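Local coordinates for protein Wss1p (Saccharomyces cerevisiae FostersO, PDB 5XBN) that cleaves proteins bound or cross-linked to DNA as a zinc metalloendopeptidase, and so takes part in the repair of toxic DNA-protein cross-links, at residues L114-T118 / K132-I137; K54-L58 / R139-E144; H63-T67 / L117-L121; N68-P74 / K89-R95. All coordinates share one frame; numbering follows the deposited sequence.

Interaction 1 of 4, residues L114-T118 / K132-I137; sequences LHELT and KLDELI. With ZN (zinc ion), chain B.
Leu-133 pushes its two methyls against the helix that carries the zinc ligands. Its CD1 rests on the backbone, 3.6 Å from the N of His-115 and beside CB of Leu-114, while CD2 comes obliquely to the imidazole, 4.1 Å from ND1 of His-115. With CG anti to the backbone N (chi1 171°), the branched end of Leu-133 is swung over to the other helix although its CA-CB bond does not aim there. A turn after Leu-133, Ile-137 meets Leu-114, CG1 of Ile-137 lying 3.8 Å from CD1 of Leu-114. At the other end Thr-118 fits between Lys-132 and Leu-136: CG2 slides along the lysine's CB and CG, and OG1 sits 3.3 Å from CD1 of Leu-136. These are helices 106-118 and 127-145; the axes of the short segments approach to 9.3 Å and run at 133° to each other, the first helix bearing the HExxH motif of a zinc protease. The Thr-118 hydroxyl is buried among carbons, and it is satisfied by donating to O of Leu-114 at 2.8 Å; the amide N of Thr-118 reaches the same oxygen from the opposite face of the carbonyl. A valine here would probably leave that carbonyl with one donor fewer and put a methyl where the hydroxyl now passes close to Leu-136. NE2 of His-115 binds the zinc at 2.0 Å, with His-119, His-125 and a water completing the site. Phe-129 meets the His-115 ring edge-to-face, and NZ of Lys-132 leads off to OD1 of Asn-62.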
# COMPACT_ATOMS: atom_id res chain seq x y z
N LEU A 114 -1.75 4.77 -0.39
CA LEU A 114 -2.54 5.71 -1.18
C LEU A 114 -1.65 6.66 -1.99
O LEU A 114 -1.99 7.02 -3.11
CB LEU A 114 -3.49 6.50 -0.27
CG LEU A 114 -4.52 5.64 0.48
CD1 LEU A 114 -5.42 6.51 1.36
CD2 LEU A 114 -5.36 4.82 -0.47
N HIS A 115 -0.52 7.06 -1.41
CA HIS A 115 0.48 7.83 -2.14
C HIS A 115 0.90 7.08 -3.39
O HIS A 115 0.95 7.63 -4.49
CB HIS A 115 1.71 8.09 -1.24
CG HIS A 115 2.80 8.88 -1.91
ND1 HIS A 115 3.17 10.14 -1.48
CD2 HIS A 115 3.61 8.59 -2.96
CE1 HIS A 115 4.16 10.59 -2.24
NE2 HIS A 115 4.45 9.67 -3.14
N GLU A 116 1.23 5.80 -3.24
CA GLU A 116 1.70 5.06 -4.39
C GLU A 116 0.61 4.76 -5.41
O GLU A 116 0.90 4.73 -6.60
CB GLU A 116 2.36 3.74 -3.96
CG GLU A 116 3.54 3.97 -3.00
CD GLU A 116 4.61 4.87 -3.57
OE1 GLU A 116 4.76 4.95 -4.81
OE2 GLU A 116 5.34 5.50 -2.78
N LEU A 117 -0.63 4.55 -4.96
CA LEU A 117 -1.74 4.39 -5.91
C LEU A 117 -1.92 5.66 -6.74
O LEU A 117 -2.27 5.59 -7.91
CB LEU A 117 -3.04 4.06 -5.17
CG LEU A 117 -3.12 2.60 -4.71
CD1 LEU A 117 -4.33 2.42 -3.80
CD2 LEU A 117 -3.18 1.66 -5.93
N THR A 118 -1.70 6.81 -6.13
CA THR A 118 -1.84 8.07 -6.85
C THR A 118 -0.87 8.10 -8.05
O THR A 118 -1.20 8.64 -9.09
CB THR A 118 -1.60 9.27 -5.91
OG1 THR A 118 -2.52 9.21 -4.81
CG2 THR A 118 -1.80 10.59 -6.64
N LYS A 132 -5.25 14.72 -5.95
CA LYS A 132 -5.77 13.36 -6.03
C LYS A 132 -5.51 12.58 -4.74
O LYS A 132 -6.40 11.88 -4.25
CB LYS A 132 -5.14 12.64 -7.23
CG LYS A 132 -5.61 11.21 -7.38
CD LYS A 132 -7.07 11.16 -7.74
CE LYS A 132 -7.58 9.74 -7.75
NZ LYS A 132 -9.00 9.76 -8.22
N LEU A 133 -4.30 12.70 -4.19
CA LEU A 133 -3.95 11.95 -2.99
C LEU A 133 -4.85 12.39 -1.84
O LEU A 133 -5.32 11.58 -1.04
CB LEU A 133 -2.48 12.14 -2.63
CG LEU A 133 -2.03 11.58 -1.29
CD1 LEU A 133 -2.39 10.09 -1.17
CD2 LEU A 133 -0.54 11.79 -1.10
N ASP A 134 -5.10 13.69 -1.76
CA ASP A 134 -6.02 14.21 -0.75
C ASP A 134 -7.43 13.63 -0.89
O ASP A 134 -8.05 13.25 0.11
CB ASP A 134 -6.04 15.73 -0.83
CG ASP A 134 -7.09 16.32 0.07
OD1 ASP A 134 -6.84 16.38 1.30
OD2 ASP A 134 -8.15 16.70 -0.45
N GLU A 135 -7.93 13.52 -2.13
CA GLU A 135 -9.22 12.88 -2.35
C GLU A 135 -9.22 11.41 -1.94
O GLU A 135 -10.19 10.92 -1.36
CB GLU A 135 -9.66 12.97 -3.82
CG GLU A 135 -9.99 14.39 -4.29
CD GLU A 135 -11.16 15.00 -3.55
OE1 GLU A 135 -12.16 14.28 -3.31
OE2 GLU A 135 -11.09 16.20 -3.21
N LEU A 136 -8.13 10.69 -2.24
CA LEU A 136 -8.08 9.27 -1.90
C LEU A 136 -8.05 9.04 -0.40
O LEU A 136 -8.75 8.17 0.13
CB LEU A 136 -6.87 8.60 -2.55
CG LEU A 136 -6.91 8.60 -4.07
CD1 LEU A 136 -5.63 7.99 -4.63
CD2 LEU A 136 -8.13 7.86 -4.61
N ILE A 137 -7.23 9.82 0.29
CA ILE A 137 -7.11 9.72 1.74
C ILE A 137 -8.46 9.98 2.39
O ILE A 137 -8.88 9.24 3.28
CB ILE A 137 -6.05 10.70 2.29
CG1 ILE A 137 -4.66 10.22 1.90
CG2 ILE A 137 -6.16 10.86 3.82
CD1 ILE A 137 -3.57 11.25 2.12
ZN ZN B . 5.66 9.89 -4.67
O HOH W 1 7.54 9.36 -4.45

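Interaction 2 of 4, residues K54-L58 / R139-E144; sequences KVSYL and RQWVIE
Arg-139 starts the contact with its aliphatic part, CG lying 3.6 Å from CD1 of Leu-58 as the two side chains run past each other in opposite directions. Its guanidinium stands at 65° to the ring of Tyr-57, with NH2 at the ring edge near CE1, and is held by a salt bridge to Glu-61. Gln-140 comes next and does the polar work: CG is anti to the backbone N (chi1 177°) and the chain then bends at chi2, which carries the amide over to the end of helix 41-54. There NE2 donates to O of Lys-54 at 3.0 Å, almost straight but from above the carbonyl plane, and also to OE2 of Glu-144 on its anti lone pair. OE1 of Gln-140 takes a hydrogen bond from a water that links it to O of Lys-54 and N of Leu-58. A leucine in place of this glutamine would probably leave the Lys-54 carbonyl without its amide donor and Glu-144 freer to turn. CD1 of Ile-143 touches both CB of Leu-58 and CD1 of Tyr-57, 3.8 Å from each. Glu-144 ends the run, its OE1 3.3 Å from NZ of Lys-54 in a salt bridge whose hydrogen bond is weak. Helix 127-145 thus packs over the junction where helix 41-54 gives way to helix 56-62 at Val-55, with Leu-114 of helix 106-118 touching both Leu-58 and Gln-140.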
# COMPACT_ATOMS: atom_id res chain seq x y z
N LYS A 54 -8.26 -3.79 2.46
CA LYS A 54 -8.88 -2.56 2.90
C LYS A 54 -9.00 -1.54 1.76
O LYS A 54 -9.94 -0.75 1.76
CB LYS A 54 -8.12 -1.95 4.06
CG LYS A 54 -8.41 -2.66 5.39
CD LYS A 54 -7.64 -2.02 6.53
CE LYS A 54 -8.57 -1.21 7.43
NZ LYS A 54 -7.81 -0.42 8.43
N VAL A 55 -8.07 -1.55 0.80
CA VAL A 55 -8.16 -0.60 -0.33
C VAL A 55 -8.93 -1.11 -1.53
O VAL A 55 -8.95 -0.46 -2.57
CB VAL A 55 -6.78 -0.16 -0.87
CG1 VAL A 55 -6.07 0.63 0.14
CG2 VAL A 55 -5.94 -1.34 -1.36
N SER A 56 -9.58 -2.26 -1.40
CA SER A 56 -10.21 -2.88 -2.57
C SER A 56 -11.33 -2.03 -3.16
O SER A 56 -11.46 -1.86 -4.38
CB SER A 56 -10.73 -4.28 -2.19
OG SER A 56 -11.71 -4.20 -1.16
N TYR A 57 -12.14 -1.46 -2.28
CA TYR A 57 -13.30 -0.70 -2.73
C TYR A 57 -12.86 0.58 -3.45
O TYR A 57 -13.41 0.95 -4.49
CB TYR A 57 -14.20 -0.37 -1.54
CG TYR A 57 -15.60 0.08 -1.90
CD1 TYR A 57 -15.88 1.42 -2.15
CD2 TYR A 57 -16.64 -0.84 -1.98
CE1 TYR A 57 -17.16 1.84 -2.47
CE2 TYR A 57 -17.94 -0.42 -2.30
CZ TYR A 57 -18.18 0.92 -2.54
OH TYR A 57 -19.46 1.35 -2.86
N LEU A 58 -11.86 1.24 -2.87
CA LEU A 58 -11.32 2.49 -3.43
C LEU A 58 -10.71 2.22 -4.80
O LEU A 58 -10.91 2.98 -5.75
CB LEU A 58 -10.27 3.08 -2.48
CG LEU A 58 -9.65 4.44 -2.85
CD1 LEU A 58 -10.66 5.55 -2.74
CD2 LEU A 58 -8.44 4.73 -1.99
N ARG A 139 -11.49 9.73 1.03
CA ARG A 139 -12.47 8.73 0.66
C ARG A 139 -12.19 7.40 1.35
O ARG A 139 -13.12 6.72 1.78
CB ARG A 139 -12.47 8.55 -0.86
CG ARG A 139 -13.40 7.49 -1.35
CD ARG A 139 -14.82 7.74 -0.92
NE ARG A 139 -15.69 6.74 -1.51
CZ ARG A 139 -16.90 6.44 -1.06
NH1 ARG A 139 -17.40 7.08 -0.00
NH2 ARG A 139 -17.61 5.49 -1.66
N GLN A 140 -10.91 7.04 1.49
CA GLN A 140 -10.56 5.77 2.11
C GLN A 140 -11.07 5.72 3.55
O GLN A 140 -11.54 4.68 4.01
CB GLN A 140 -9.05 5.53 2.07
CG GLN A 140 -8.63 4.24 2.78
CD GLN A 140 -9.18 2.97 2.13
OE1 GLN A 140 -9.58 2.97 0.96
NE2 GLN A 140 -9.21 1.88 2.90
N TRP A 141 -10.99 6.84 4.25
CA TRP A 141 -11.50 6.87 5.62
C TRP A 141 -12.98 6.55 5.68
O TRP A 141 -13.41 5.76 6.52
CB TRP A 141 -11.27 8.24 6.28
CG TRP A 141 -12.02 8.37 7.60
CD1 TRP A 141 -13.27 8.89 7.79
CD2 TRP A 141 -11.57 7.93 8.88
NE1 TRP A 141 -13.61 8.82 9.12
CE2 TRP A 141 -12.58 8.24 9.81
CE3 TRP A 141 -10.39 7.34 9.33
CZ2 TRP A 141 -12.46 7.95 11.17
CZ3 TRP A 141 -10.27 7.05 10.69
CH2 TRP A 141 -11.30 7.37 11.59
N VAL A 142 -13.75 7.18 4.80
CA VAL A 142 -15.20 6.98 4.78
C VAL A 142 -15.53 5.54 4.43
O VAL A 142 -16.44 4.95 5.00
CB VAL A 142 -15.90 7.92 3.77
CG1 VAL A 142 -17.39 7.59 3.66
CG2 VAL A 142 -15.69 9.38 4.15
N ILE A 143 -14.80 4.99 3.46
CA ILE A 143 -14.98 3.59 3.10
C ILE A 143 -14.79 2.66 4.30
O ILE A 143 -15.56 1.73 4.51
CB ILE A 143 -14.01 3.19 1.97
CG1 ILE A 143 -14.44 3.84 0.66
CG2 ILE A 143 -13.95 1.68 1.84
CD1 ILE A 143 -13.40 3.74 -0.49
N GLU A 144 -13.75 2.92 5.08
CA GLU A 144 -13.45 2.07 6.24
C GLU A 144 -14.50 2.26 7.32
O GLU A 144 -14.96 1.29 7.92
CB GLU A 144 -12.06 2.37 6.78
CG GLU A 144 -10.93 1.95 5.83
CD GLU A 144 -9.55 2.19 6.43
OE1 GLU A 144 -9.46 2.36 7.67
OE2 GLU A 144 -8.55 2.22 5.68
O HOH W 2 -11.17 0.92 -0.14

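Interaction 3 of 4, residues H63-T67 / L117-L121; sequences HFKVT and LTHNL. With ZN (zinc ion), chain B.
Phe-64 is the apolar centre, its ring set against the C-terminal part of the HExxH helix 106-118 and the residues that follow. O of Leu-117 stands over one face of the ring, toward its rim, 4.0 Å from CZ of Phe-64, and CB of the same leucine lies near CE2. Leu-121 comes from another side: its CD1 meets the ring edge in plane, 3.7 Å from CE1 of Phe-64, the two side chains crossing at about a right angle. Val-66, at the start of strand 66-72, adds CG2 against CD2 of Leu-117 at 3.9 Å. Met-59 of helix 56-62 also touches Phe-64, Val-66 and Leu-117, so helix 56-62, strand 66-72 and the zinc-binding helix meet in one core. His-119, between these packing residues in sequence, faces elsewhere and gives NE2 to the zinc at 2.1 Å. Toward the polar edge, Asn-120 turns its amide to the backbone of Lys-65. Its OD1 is taken by ND2 of Asn-83, while ND2 of Asn-120 makes a weak, bent bond (127°) to O of Lys-65, 3.1 Å away. A water accepts from that same ND2 and from N of Lys-65, at 3.0 Å each.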
# COMPACT_ATOMS: atom_id res chain seq x y z
N HIS A 63 -10.90 2.64 -10.68
CA HIS A 63 -10.42 1.79 -11.77
C HIS A 63 -8.92 1.54 -11.69
O HIS A 63 -8.25 1.42 -12.72
CB HIS A 63 -10.78 2.41 -13.13
CG HIS A 63 -12.18 2.94 -13.18
ND1 HIS A 63 -13.28 2.16 -12.93
CD2 HIS A 63 -12.65 4.19 -13.45
CE1 HIS A 63 -14.37 2.90 -13.03
NE2 HIS A 63 -14.02 4.13 -13.35
N PHE A 64 -8.39 1.44 -10.47
CA PHE A 64 -6.98 1.15 -10.26
C PHE A 64 -6.73 -0.34 -10.34
O PHE A 64 -7.51 -1.14 -9.80
CB PHE A 64 -6.51 1.63 -8.88
CG PHE A 64 -6.43 3.13 -8.72
CD1 PHE A 64 -6.23 3.97 -9.80
CD2 PHE A 64 -6.53 3.69 -7.45
CE1 PHE A 64 -6.14 5.35 -9.62
CE2 PHE A 64 -6.44 5.05 -7.26
CZ PHE A 64 -6.24 5.88 -8.34
N LYS A 65 -5.62 -0.70 -10.99
CA LYS A 65 -5.13 -2.09 -11.02
C LYS A 65 -3.67 -2.12 -10.60
O LYS A 65 -2.91 -1.23 -10.97
CB LYS A 65 -5.27 -2.69 -12.42
CG LYS A 65 -6.71 -2.85 -12.90
CD LYS A 65 -7.43 -3.95 -12.12
CE LYS A 65 -8.82 -4.21 -12.70
NZ LYS A 65 -9.51 -5.32 -11.98
N VAL A 66 -3.29 -3.14 -9.83
CA VAL A 66 -1.88 -3.37 -9.46
C VAL A 66 -1.55 -4.84 -9.73
O VAL A 66 -2.34 -5.71 -9.39
CB VAL A 66 -1.60 -3.03 -7.98
CG1 VAL A 66 -0.17 -3.45 -7.58
CG2 VAL A 66 -1.81 -1.55 -7.72
N THR A 67 -0.41 -5.12 -10.35
CA THR A 67 -0.07 -6.51 -10.60
C THR A 67 0.56 -7.12 -9.35
O THR A 67 0.05 -8.10 -8.82
CB THR A 67 0.87 -6.66 -11.81
OG1 THR A 67 0.21 -6.12 -12.97
CG2 THR A 67 1.18 -8.13 -12.06
N LEU A 117 -0.63 4.55 -4.96
CA LEU A 117 -1.74 4.39 -5.91
C LEU A 117 -1.92 5.66 -6.74
O LEU A 117 -2.27 5.59 -7.91
CB LEU A 117 -3.04 4.06 -5.17
CG LEU A 117 -3.12 2.60 -4.71
CD1 LEU A 117 -4.33 2.42 -3.80
CD2 LEU A 117 -3.18 1.66 -5.93
N THR A 118 -1.70 6.81 -6.13
CA THR A 118 -1.84 8.07 -6.85
C THR A 118 -0.87 8.10 -8.05
O THR A 118 -1.20 8.64 -9.09
CB THR A 118 -1.60 9.27 -5.91
OG1 THR A 118 -2.52 9.21 -4.81
CG2 THR A 118 -1.80 10.59 -6.64
N HIS A 119 0.29 7.47 -7.89
CA HIS A 119 1.29 7.38 -8.96
C HIS A 119 0.88 6.44 -10.11
O HIS A 119 1.56 6.40 -11.14
CB HIS A 119 2.64 6.92 -8.40
CG HIS A 119 3.41 7.99 -7.68
ND1 HIS A 119 3.58 9.26 -8.20
CD2 HIS A 119 4.05 7.99 -6.49
CE1 HIS A 119 4.30 9.98 -7.36
NE2 HIS A 119 4.60 9.23 -6.31
N ASN A 120 -0.21 5.68 -9.95
CA ASN A 120 -0.79 4.99 -11.11
C ASN A 120 -1.23 6.00 -12.16
O ASN A 120 -1.25 5.71 -13.37
CB ASN A 120 -2.00 4.12 -10.71
CG ASN A 120 -1.59 2.77 -10.16
OD1 ASN A 120 -0.50 2.61 -9.59
ND2 ASN A 120 -2.48 1.78 -10.32
N LEU A 121 -1.60 7.19 -11.70
CA LEU A 121 -2.11 8.25 -12.58
C LEU A 121 -1.12 9.37 -12.82
O LEU A 121 -1.00 9.87 -13.94
CB LEU A 121 -3.39 8.86 -12.00
CG LEU A 121 -4.65 8.01 -11.93
CD1 LEU A 121 -5.74 8.75 -11.15
CD2 LEU A 121 -5.13 7.68 -13.32
ZN ZN B . 5.66 9.89 -4.67
O HOH W 3 -4.47 1.66 -12.53
O HOH W 1 7.54 9.36 -4.45

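Interaction 4 of 4, residues N68-P74 / K89-R95; sequences NLVEFYP and KIMLRLR
Strands 68-72 and 89-93 run parallel, Asn-68 beside Lys-89 through Glu-71 beside Leu-92, joined by backbone bonds such as N of Leu-92 to O of Val-70 at 2.8 Å. On one face, CD1 of Leu-69 touches CG2 of Ile-90 and CD1 of Leu-92, each at 3.8 Å. On the other, Val-70 and the selenomethionine Met-91 lie side by side, CG2 of Val-70 only 3.5 Å from CG of Met-91, a tight fit. Phe-72 stands beside them, its CG between backbone N and carbonyl carbon (chi1 74°), which turns the ring back along the neighbouring strand. CB of Met-91 sits over the centre of one ring face in a CH-pi contact, its SE obliquely alongside, and CD of Pro-74 lies over the opposite face. These are the two inner strands of the four-stranded mixed sheet; helices 41-54 and 106-118 pack on the Leu-69 and Ile-90 face, where Ile-90 touches Glu-116, the probable active-site residue. Farther along, Glu-71 reaches Arg-95 in a nearly coplanar salt bridge, NE of Arg-95 donating to the syn lone pair of OE2 of Glu-71 at 2.9 Å. A water joins OE1 of Glu-71 to NH2 of Arg-95, whose NH1 goes to O of Pro-39. The guanidinium of Arg-93 has CD of Pro-74 over one face; its NH2 donates to O of Pro-74 at 3.0 Å, and NE to O of Leu-79.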
# COMPACT_ATOMS: atom_id res chain seq x y z
N ASN A 68 1.64 -6.51 -8.87
CA ASN A 68 2.32 -6.97 -7.66
C ASN A 68 2.32 -5.92 -6.56
O ASN A 68 2.71 -4.78 -6.81
CB ASN A 68 3.79 -7.32 -7.95
CG ASN A 68 3.92 -8.47 -8.91
OD1 ASN A 68 3.64 -9.61 -8.56
ND2 ASN A 68 4.37 -8.19 -10.13
N LEU A 69 1.92 -6.31 -5.36
CA LEU A 69 2.07 -5.46 -4.18
C LEU A 69 3.03 -6.17 -3.24
O LEU A 69 2.71 -7.24 -2.73
CB LEU A 69 0.73 -5.22 -3.48
CG LEU A 69 0.82 -4.47 -2.15
CD1 LEU A 69 1.43 -3.10 -2.35
CD2 LEU A 69 -0.57 -4.37 -1.50
N VAL A 70 4.20 -5.60 -3.00
CA VAL A 70 5.23 -6.33 -2.28
C VAL A 70 5.90 -5.49 -1.20
O VAL A 70 5.88 -4.26 -1.24
CB VAL A 70 6.32 -6.86 -3.27
CG1 VAL A 70 5.71 -7.77 -4.35
CG2 VAL A 70 7.04 -5.72 -3.91
N GLU A 71 6.48 -6.18 -0.22
CA GLU A 71 7.27 -5.53 0.83
C GLU A 71 8.69 -5.26 0.35
O GLU A 71 9.26 -6.08 -0.36
CB GLU A 71 7.33 -6.41 2.07
CG GLU A 71 8.22 -5.85 3.17
CD GLU A 71 8.36 -6.79 4.34
OE1 GLU A 71 8.07 -7.99 4.19
OE2 GLU A 71 8.77 -6.30 5.42
N PHE A 72 9.27 -4.13 0.74
CA PHE A 72 10.72 -3.96 0.60
C PHE A 72 11.22 -3.27 1.86
O PHE A 72 10.42 -2.91 2.72
CB PHE A 72 11.08 -3.27 -0.75
CG PHE A 72 10.81 -1.77 -0.84
CD1 PHE A 72 11.55 -0.96 -1.70
CD2 PHE A 72 9.86 -1.17 -0.03
CE1 PHE A 72 11.29 0.41 -1.80
CE2 PHE A 72 9.62 0.20 -0.11
CZ PHE A 72 10.33 0.98 -1.00
N TYR A 73 12.54 -3.20 2.01
CA TYR A 73 13.14 -2.67 3.23
C TYR A 73 14.47 -2.03 2.85
O TYR A 73 15.53 -2.57 3.14
CB TYR A 73 13.34 -3.79 4.26
CG TYR A 73 13.67 -3.31 5.65
CD1 TYR A 73 12.73 -2.66 6.43
CD2 TYR A 73 14.94 -3.50 6.19
CE1 TYR A 73 13.04 -2.21 7.70
CE2 TYR A 73 15.26 -3.05 7.46
CZ TYR A 73 14.30 -2.41 8.21
OH TYR A 73 14.62 -1.97 9.48
N PRO A 74 14.41 -0.88 2.16
CA PRO A 74 15.63 -0.32 1.56
C PRO A 74 16.58 0.26 2.60
O PRO A 74 16.13 0.70 3.66
CB PRO A 74 15.09 0.77 0.62
CG PRO A 74 13.78 1.14 1.19
CD PRO A 74 13.21 -0.10 1.81
N LYS A 89 4.16 -2.75 -10.28
CA LYS A 89 4.63 -3.16 -8.96
C LYS A 89 4.57 -1.98 -8.01
O LYS A 89 5.07 -0.90 -8.31
CB LYS A 89 6.07 -3.71 -9.05
CG LYS A 89 6.57 -4.32 -7.73
CD LYS A 89 8.03 -4.75 -7.82
CE LYS A 89 8.24 -5.91 -8.77
NZ LYS A 89 9.70 -6.26 -8.89
N ILE A 90 3.93 -2.19 -6.86
CA ILE A 90 4.02 -1.21 -5.79
C ILE A 90 4.76 -1.87 -4.66
O ILE A 90 4.43 -2.98 -4.27
CB ILE A 90 2.64 -0.72 -5.32
CG1 ILE A 90 2.09 0.25 -6.36
CG2 ILE A 90 2.76 0.01 -3.99
CD1 ILE A 90 0.68 0.73 -6.04
N MSE A 91 5.82 -1.20 -4.19
CA MSE A 91 6.59 -1.68 -3.04
C MSE A 91 6.24 -0.85 -1.82
O MSE A 91 6.11 0.37 -1.90
CB MSE A 91 8.09 -1.64 -3.35
CG MSE A 91 8.45 -2.58 -4.48
SE MSE A 91 10.28 -2.60 -5.19
CE MSE A 91 10.24 -0.94 -6.15
N LEU A 92 6.06 -1.52 -0.69
CA LEU A 92 5.75 -0.86 0.58
C LEU A 92 6.73 -1.27 1.65
O LEU A 92 6.98 -2.46 1.83
CB LEU A 92 4.34 -1.20 1.06
CG LEU A 92 3.09 -0.79 0.27
CD1 LEU A 92 1.84 -1.33 0.99
CD2 LEU A 92 3.05 0.71 0.12
N ARG A 93 7.27 -0.30 2.38
CA ARG A 93 8.00 -0.59 3.61
C ARG A 93 6.99 -0.92 4.70
O ARG A 93 6.09 -0.12 4.96
CB ARG A 93 8.87 0.59 4.03
CG ARG A 93 9.64 0.32 5.32
CD ARG A 93 10.29 1.60 5.85
NE ARG A 93 11.41 2.06 5.03
CZ ARG A 93 12.66 1.61 5.13
NH1 ARG A 93 12.96 0.67 6.02
NH2 ARG A 93 13.61 2.11 4.35
N LEU A 94 7.13 -2.09 5.32
CA LEU A 94 6.22 -2.52 6.38
C LEU A 94 6.84 -2.38 7.76
O LEU A 94 6.14 -2.37 8.77
CB LEU A 94 5.81 -3.98 6.18
CG LEU A 94 5.09 -4.37 4.89
CD1 LEU A 94 4.75 -5.85 4.94
CD2 LEU A 94 3.84 -3.53 4.67
N ARG A 95 8.16 -2.29 7.80
CA ARG A 95 8.91 -2.37 9.05
C ARG A 95 9.66 -1.09 9.38
O ARG A 95 10.13 -0.39 8.49
CB ARG A 95 9.89 -3.54 8.97
CG ARG A 95 9.23 -4.89 8.80
CD ARG A 95 10.24 -5.92 8.35
NE ARG A 95 9.59 -7.17 8.01
CZ ARG A 95 9.34 -8.14 8.89
NH1 ARG A 95 9.70 -7.99 10.16
NH2 ARG A 95 8.74 -9.25 8.49
O HOH W 4 9.48 -3.67 5.29
O HOH W 5 8.49 -10.07 5.96
O HOH W 6 15.71 0.47 6.59

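From the N terminus, residues 54-58 open interaction 2, which closes only at 139-144 and so encloses the other three. Residues 63-67 then open interaction 3, whose loop closes at 117-121; inside it, interaction 4 pairs 68-74 with 89-95. Interaction 1 begins at 114-118, sharing Leu-117 and Thr-118 with the end of interaction 3, and closes at 132-137. Ile-90 links the sheet to the zinc-binding helix, its CD1 touching Val-66 and Leu-117 of interaction 3. Interactions 1 and 2 use helix 127-145 and meet where Leu-114 packs on Leu-58. Interactions 3 and 4 tie the sheet to helix 106-118, while 1 and 2 tie helix 127-145 to helices 106-118 and 56-62; only 1 and 3 hold zinc ligands.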